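Local coordinates for cyclic dimeric GMP binding protein (Pseudomonas fluorescens, PDB 3PJV) that probably relays the cytoplasmic level of cyclic di-GMP across the inner membrane through this periplasmic domain, thereby controlling periplasmic proteolysis by LapG, at residues A[55-59]-A[70-74]; A[50-54]-A[118-122]. All coordinates share one frame; numbering follows the deposited sequence.

Contact 1: residues A[55-59]-A[70-74]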
loop_
_atom_site.group_PDB
_atom_site.type_symbol
_atom_site.label_atom_id
_atom_site.label_comp_id
_atom_site.label_asym_id
_atom_site.label_seq_id
_atom_site.Cartn_x
_atom_site.Cartn_y
_atom_site.Cartn_z
ATOM N N TYR A 55 0.274 -6.904 -3.350
ATOM C CA TYR A 55 1.067 -7.576 -4.385
ATOM C C TYR A 55 0.324 -8.768 -4.977
ATOM O O TYR A 55 -0.240 -9.579 -4.235
ATOM C CB TYR A 55 2.447 -7.992 -3.833
ATOM C CG TYR A 55 3.111 -6.824 -3.154
ATOM C CD1 TYR A 55 3.754 -5.846 -3.902
ATOM C CD2 TYR A 55 3.016 -6.655 -1.778
ATOM C CE1 TYR A 55 4.317 -4.740 -3.294
ATOM C CE2 TYR A 55 3.583 -5.558 -1.161
ATOM C CZ TYR A 55 4.235 -4.603 -1.930
ATOM O OH TYR A 55 4.795 -3.499 -1.330
ATOM N N SER A 56 0.296 -8.853 -6.311
ATOM C CA SER A 56 -0.294 -10.005 -6.995
ATOM C C SER A 56 0.514 -11.270 -6.724
ATOM O O SER A 56 -0.029 -12.384 -6.683
ATOM C CB SER A 56 -0.335 -9.765 -8.514
ATOM O OG SER A 56 -1.082 -8.604 -8.831
ATOM N N SER A 57 1.820 -11.095 -6.560
ATOM C CA SER A 57 2.715 -12.224 -6.323
ATOM C C SER A 57 4.067 -11.799 -5.752
ATOM O O SER A 57 4.546 -10.701 -6.014
ATOM C CB SER A 57 2.924 -12.995 -7.631
ATOM O OG SER A 57 3.665 -12.225 -8.573
ATOM N N ILE A 58 4.662 -12.690 -4.961
ATOM C CA ILE A 58 6.049 -12.553 -4.504
ATOM C C ILE A 58 6.655 -13.943 -4.546
ATOM O O ILE A 58 6.049 -14.904 -4.088
ATOM C CB ILE A 58 6.148 -12.019 -3.071
ATOM C CG1 ILE A 58 5.493 -10.643 -2.980
ATOM C CG2 ILE A 58 7.625 -11.904 -2.621
ATOM C CD1 ILE A 58 5.506 -10.063 -1.588
ATOM N N ARG A 59 7.844 -14.049 -5.114
ATOM C CA ARG A 59 8.520 -15.323 -5.221
ATOM C C ARG A 59 9.995 -15.121 -4.893
ATOM O O ARG A 59 10.582 -14.114 -5.275
ATOM C CB ARG A 59 8.350 -15.862 -6.648
ATOM C CG ARG A 59 8.961 -17.220 -6.926
ATOM C CD ARG A 59 8.761 -17.578 -8.399
ATOM N NE ARG A 59 9.428 -18.814 -8.772
ATOM C CZ ARG A 59 10.157 -18.972 -9.874
ATOM N NH1 ARG A 59 10.314 -17.960 -10.723
ATOM N NH2 ARG A 59 10.733 -20.143 -10.127
ATOM N N VAL A 70 10.217 -19.923 -1.716
ATOM C CA VAL A 70 8.906 -19.595 -1.179
ATOM C C VAL A 70 8.169 -18.752 -2.201
ATOM O O VAL A 70 8.772 -17.992 -2.946
ATOM C CB VAL A 70 9.006 -18.850 0.169
ATOM C CG1 VAL A 70 9.559 -17.466 -0.035
ATOM C CG2 VAL A 70 7.638 -18.786 0.849
ATOM N N GLU A 71 6.860 -18.913 -2.263
ATOM C CA GLU A 71 6.068 -18.042 -3.124
ATOM C C GLU A 71 4.650 -17.834 -2.618
ATOM O O GLU A 71 4.127 -18.606 -1.819
ATOM C CB GLU A 71 6.038 -18.560 -4.557
ATOM C CG GLU A 71 5.232 -19.806 -4.740
ATOM C CD GLU A 71 5.208 -20.258 -6.186
ATOM O OE1 GLU A 71 5.043 -19.395 -7.076
ATOM O OE2 GLU A 71 5.366 -21.475 -6.427
ATOM N N ARG A 72 4.050 -16.761 -3.107
ATOM C CA ARG A 72 2.723 -16.368 -2.699
ATOM C C ARG A 72 2.052 -15.744 -3.909
ATOM O O ARG A 72 2.668 -14.987 -4.646
ATOM C CB ARG A 72 2.814 -15.330 -1.578
ATOM C CG ARG A 72 3.311 -15.871 -0.229
ATOM C CD ARG A 72 2.275 -16.761 0.405
ATOM N NE ARG A 72 2.596 -17.167 1.772
ATOM C CZ ARG A 72 3.405 -18.177 2.082
ATOM N NH1 ARG A 72 4.001 -18.874 1.118
ATOM N NH2 ARG A 72 3.632 -18.488 3.354
ATOM N N ASN A 73 0.779 -16.056 -4.102
ATOM C CA ASN A 73 0.049 -15.531 -5.234
ATOM C C ASN A 73 -1.334 -15.130 -4.790
ATOM O O ASN A 73 -1.955 -15.835 -3.994
ATOM C CB ASN A 73 -0.074 -16.592 -6.336
ATOM C CG ASN A 73 1.197 -16.762 -7.126
ATOM O OD1 ASN A 73 1.395 -16.104 -8.146
ATOM N ND2 ASN A 73 2.070 -17.650 -6.666
ATOM N N GLY A 74 -1.808 -13.990 -5.273
ATOM C CA GLY A 74 -3.223 -13.669 -5.183
ATOM C C GLY A 74 -3.837 -13.569 -6.570
ATOM O O GLY A 74 -3.141 -13.688 -7.578
#

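Contact 2: residues A[50-54]-A[118-122]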
loop_
_atom_site.group_PDB
_atom_site.type_symbol
_atom_site.label_atom_id
_atom_site.label_comp_id
_atom_site.label_asym_id
_atom_site.label_seq_id
_atom_site.Cartn_x
_atom_site.Cartn_y
_atom_site.Cartn_z
ATOM N N PHE A 50 3.578 -9.746 1.976
ATOM C CA PHE A 50 2.499 -10.172 1.092
ATOM C C PHE A 50 1.121 -9.994 1.732
ATOM O O PHE A 50 0.131 -9.793 1.044
ATOM C CB PHE A 50 2.670 -11.624 0.690
ATOM C CG PHE A 50 1.636 -12.104 -0.285
ATOM C CD1 PHE A 50 0.569 -12.873 0.142
ATOM C CD2 PHE A 50 1.730 -11.781 -1.632
ATOM C CE1 PHE A 50 -0.384 -13.317 -0.750
ATOM C CE2 PHE A 50 0.778 -12.225 -2.527
ATOM C CZ PHE A 50 -0.278 -12.992 -2.086
ATOM N N ASP A 51 1.070 -10.093 3.051
ATOM C CA ASP A 51 -0.217 -10.111 3.748
ATOM C C ASP A 51 -1.007 -8.799 3.654
ATOM O O ASP A 51 -2.177 -8.750 4.032
ATOM C CB ASP A 51 -0.030 -10.553 5.200
ATOM C CG ASP A 51 0.201 -12.051 5.328
ATOM O OD1 ASP A 51 0.052 -12.772 4.318
ATOM O OD2 ASP A 51 0.514 -12.511 6.445
ATOM N N SER A 52 -0.375 -7.742 3.151
ATOM C CA SER A 52 -1.072 -6.474 2.918
ATOM C C SER A 52 -2.102 -6.599 1.802
ATOM O O SER A 52 -3.085 -5.856 1.761
ATOM C CB SER A 52 -0.076 -5.375 2.538
ATOM O OG SER A 52 0.612 -5.705 1.340
ATOM N N GLY A 53 -1.837 -7.502 0.860
ATOM C CA GLY A 53 -2.695 -7.634 -0.303
ATOM C C GLY A 53 -2.267 -6.742 -1.458
ATOM O O GLY A 53 -2.878 -6.776 -2.517
ATOM N N TYR A 54 -1.210 -5.948 -1.261
ATOM C CA TYR A 54 -0.797 -4.986 -2.290
ATOM C C TYR A 54 -0.114 -5.638 -3.492
ATOM O O TYR A 54 0.085 -4.985 -4.522
ATOM C CB TYR A 54 0.157 -3.922 -1.734
ATOM C CG TYR A 54 -0.375 -3.115 -0.570
ATOM C CD1 TYR A 54 -1.736 -2.915 -0.394
ATOM C CD2 TYR A 54 0.499 -2.553 0.358
ATOM C CE1 TYR A 54 -2.217 -2.176 0.679
ATOM C CE2 TYR A 54 0.031 -1.820 1.430
ATOM C CZ TYR A 54 -1.321 -1.635 1.592
ATOM O OH TYR A 54 -1.780 -0.905 2.662
ATOM N N PHE A 118 -7.869 -3.325 -0.679
ATOM C CA PHE A 118 -7.266 -4.644 -0.823
ATOM C C PHE A 118 -7.787 -5.598 0.242
ATOM O O PHE A 118 -8.028 -6.777 -0.025
ATOM C CB PHE A 118 -5.729 -4.558 -0.768
ATOM C CG PHE A 118 -5.128 -3.716 -1.867
ATOM C CD1 PHE A 118 -4.821 -4.276 -3.098
ATOM C CD2 PHE A 118 -4.908 -2.360 -1.675
ATOM C CE1 PHE A 118 -4.274 -3.500 -4.112
ATOM C CE2 PHE A 118 -4.372 -1.580 -2.690
ATOM C CZ PHE A 118 -4.052 -2.152 -3.905
ATOM N N ALA A 119 -7.931 -5.094 1.458
ATOM C CA ALA A 119 -8.506 -5.891 2.535
ATOM C C ALA A 119 -9.923 -6.371 2.171
ATOM O O ALA A 119 -10.260 -7.552 2.313
ATOM C CB ALA A 119 -8.526 -5.079 3.821
ATOM N N LEU A 120 -10.748 -5.452 1.688
ATOM C CA LEU A 120 -12.117 -5.809 1.304
ATOM C C LEU A 120 -12.132 -6.822 0.166
ATOM O O LEU A 120 -12.954 -7.748 0.160
ATOM C CB LEU A 120 -12.910 -4.561 0.930
ATOM C CG LEU A 120 -13.260 -3.680 2.130
ATOM C CD1 LEU A 120 -13.646 -2.282 1.684
ATOM C CD2 LEU A 120 -14.371 -4.347 2.947
ATOM N N ALA A 121 -11.233 -6.648 -0.801
ATOM C CA ALA A 121 -11.146 -7.589 -1.918
ATOM C C ALA A 121 -10.843 -8.990 -1.416
ATOM O O ALA A 121 -11.453 -9.954 -1.857
ATOM C CB ALA A 121 -10.112 -7.155 -2.943
ATOM N N LYS A 122 -9.896 -9.103 -0.490
ATOM C CA LYS A 122 -9.536 -10.410 0.061
ATOM C C LYS A 122 -10.681 -11.044 0.858
ATOM O O LYS A 122 -10.921 -12.259 0.781
ATOM C CB LYS A 122 -8.274 -10.285 0.917
ATOM C CG LYS A 122 -7.029 -10.029 0.088
ATOM C CD LYS A 122 -5.883 -9.534 0.955
ATOM C CE LYS A 122 -5.588 -10.490 2.102
ATOM N NZ LYS A 122 -4.436 -9.978 2.905
HETATM O O HOH W 1 -2.553 -10.900 0.958
HETATM O O HOH W 2 -5.217 -7.252 3.448
HETATM O O HOH W 3 -6.240 -7.668 -2.733
#

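Contact 1: residues A[55-59]-A[70-74]
Ser56 opens the pairing of 55-59 with 70-74: its carbonyl O takes the backbone N of Gly74 at 2.8 Å in a nearly straight bond. The chain turns a corner at this serine, and beyond it the two strands run antiparallel, with their short axes 4.7 Å apart. Ser57 stands opposite Asn73 in a non-hydrogen-bonded pair. There Asn73 OD1 comes to 3.5 Å from Ser57 CB, an approach to the methylene carbon, while the amide ND2 makes a weak bond back to Glu71 OE1. At Ile58 the backbone bonds in both directions with Arg72, its N giving to Arg72 O (3.1 Å) and its O taking Arg72 N (2.9 Å). The side chains of this pair face helix 39-50. Ile58 packs on Val46, and Arg72, bent at chi2 (-70°), folds back so that NH1 reaches Glu71 O at 3.0 Å, with that oxygen close to the guanidinium plane, and NH2 makes a salt bridge to Glu43. Arg59 lies on the other face beside Glu71, the two chains pointing the same way. Their aliphatic parts touch, Arg59 CG to Glu71 CB at 4.0 Å, but Arg59 NE stays 4.7 Å from Glu71 OE1. The guanidinium instead bonds through NE to Thr68 and through NH1 to Glu111 of the second subunit. The backbone thus supplies the polar bonds between the segments, while the two arginines commit their charge to other partners: Arg72 ties the hairpin to helix 39-50, and Arg59 ties it to the dimer.

Contact 2: residues A[50-54]-A[118-122]
Tyr54 and Phe118 meet in an offset edge-to-face stack, the ring planes 72° apart and the centroids 5.1 Å from each other. The tyrosine supplies the edge: its CD1 lies over one face of the Phe118 ring, toward the rim, and comes within 3.5 Å of Phe118 CD2. With CG anti to its carbonyl carbon (chi1 -61°), Phe118 leans from the helix against the loop, where its CD1 also approaches Gly53 O at 3.2 Å. The backbone of Gly53 lies against both Phe118 and Lys122. Gly53 N bonds to Phe50 O to close a type I turn, and with its positive phi (90°) Gly53 is the first residue to leave helix 39-50. Without a side chain at Gly53, Lys122 can pass close by, its CD at 3.9 Å from Gly53 CA. One helical turn beyond Phe118, this lysine bends at chi3 and then runs straight to its ammonium group. Two waters each accept from Lys122 NZ and donate to the turn, one to Phe50 O at 2.9 Å and the other to Ser52 O at 3.1 Å. Asp51 O lies 2.8 Å from Lys122 NZ, but the angle is poor for a hydrogen bond. The nearby carbonyl oxygens would probably draw the ammonium group electrostatically. Ser52 OG, hydrogen-bonded also to Ile49 O, accepts from Tyr54 N in an ST turn, which probably helps to set the tyrosine. Tyr54 and Phe118 both also touch Tyr54 of the second subunit, making this turn-on-helix packing part of an aromatic cluster at the dimer interface.

Overall arrangement
Contact 1 is nested in sequence inside the loop closed by contact 2, and their centres lie about 12 Å apart. The chain passes directly from the 50-54 turn into the strand at 55-59. Phe50 joins the two sites: its ring packs against the hairpin, CE2 at 3.3 Å from Tyr55 O, CZ at 3.6 Å from Asn73 C and CG at 3.7 Å from Arg72 CB. Both contacts reach the second subunit in different ways, 55-59 by pairing with a strand of that chain and 50-54 with 118-122 by aromatic packing and backbone hydrogen bonds from Tyr54. Together they place the hairpin and helix 117-128 around the end of helix 39-50 within the dimeric LapD periplasmic domain.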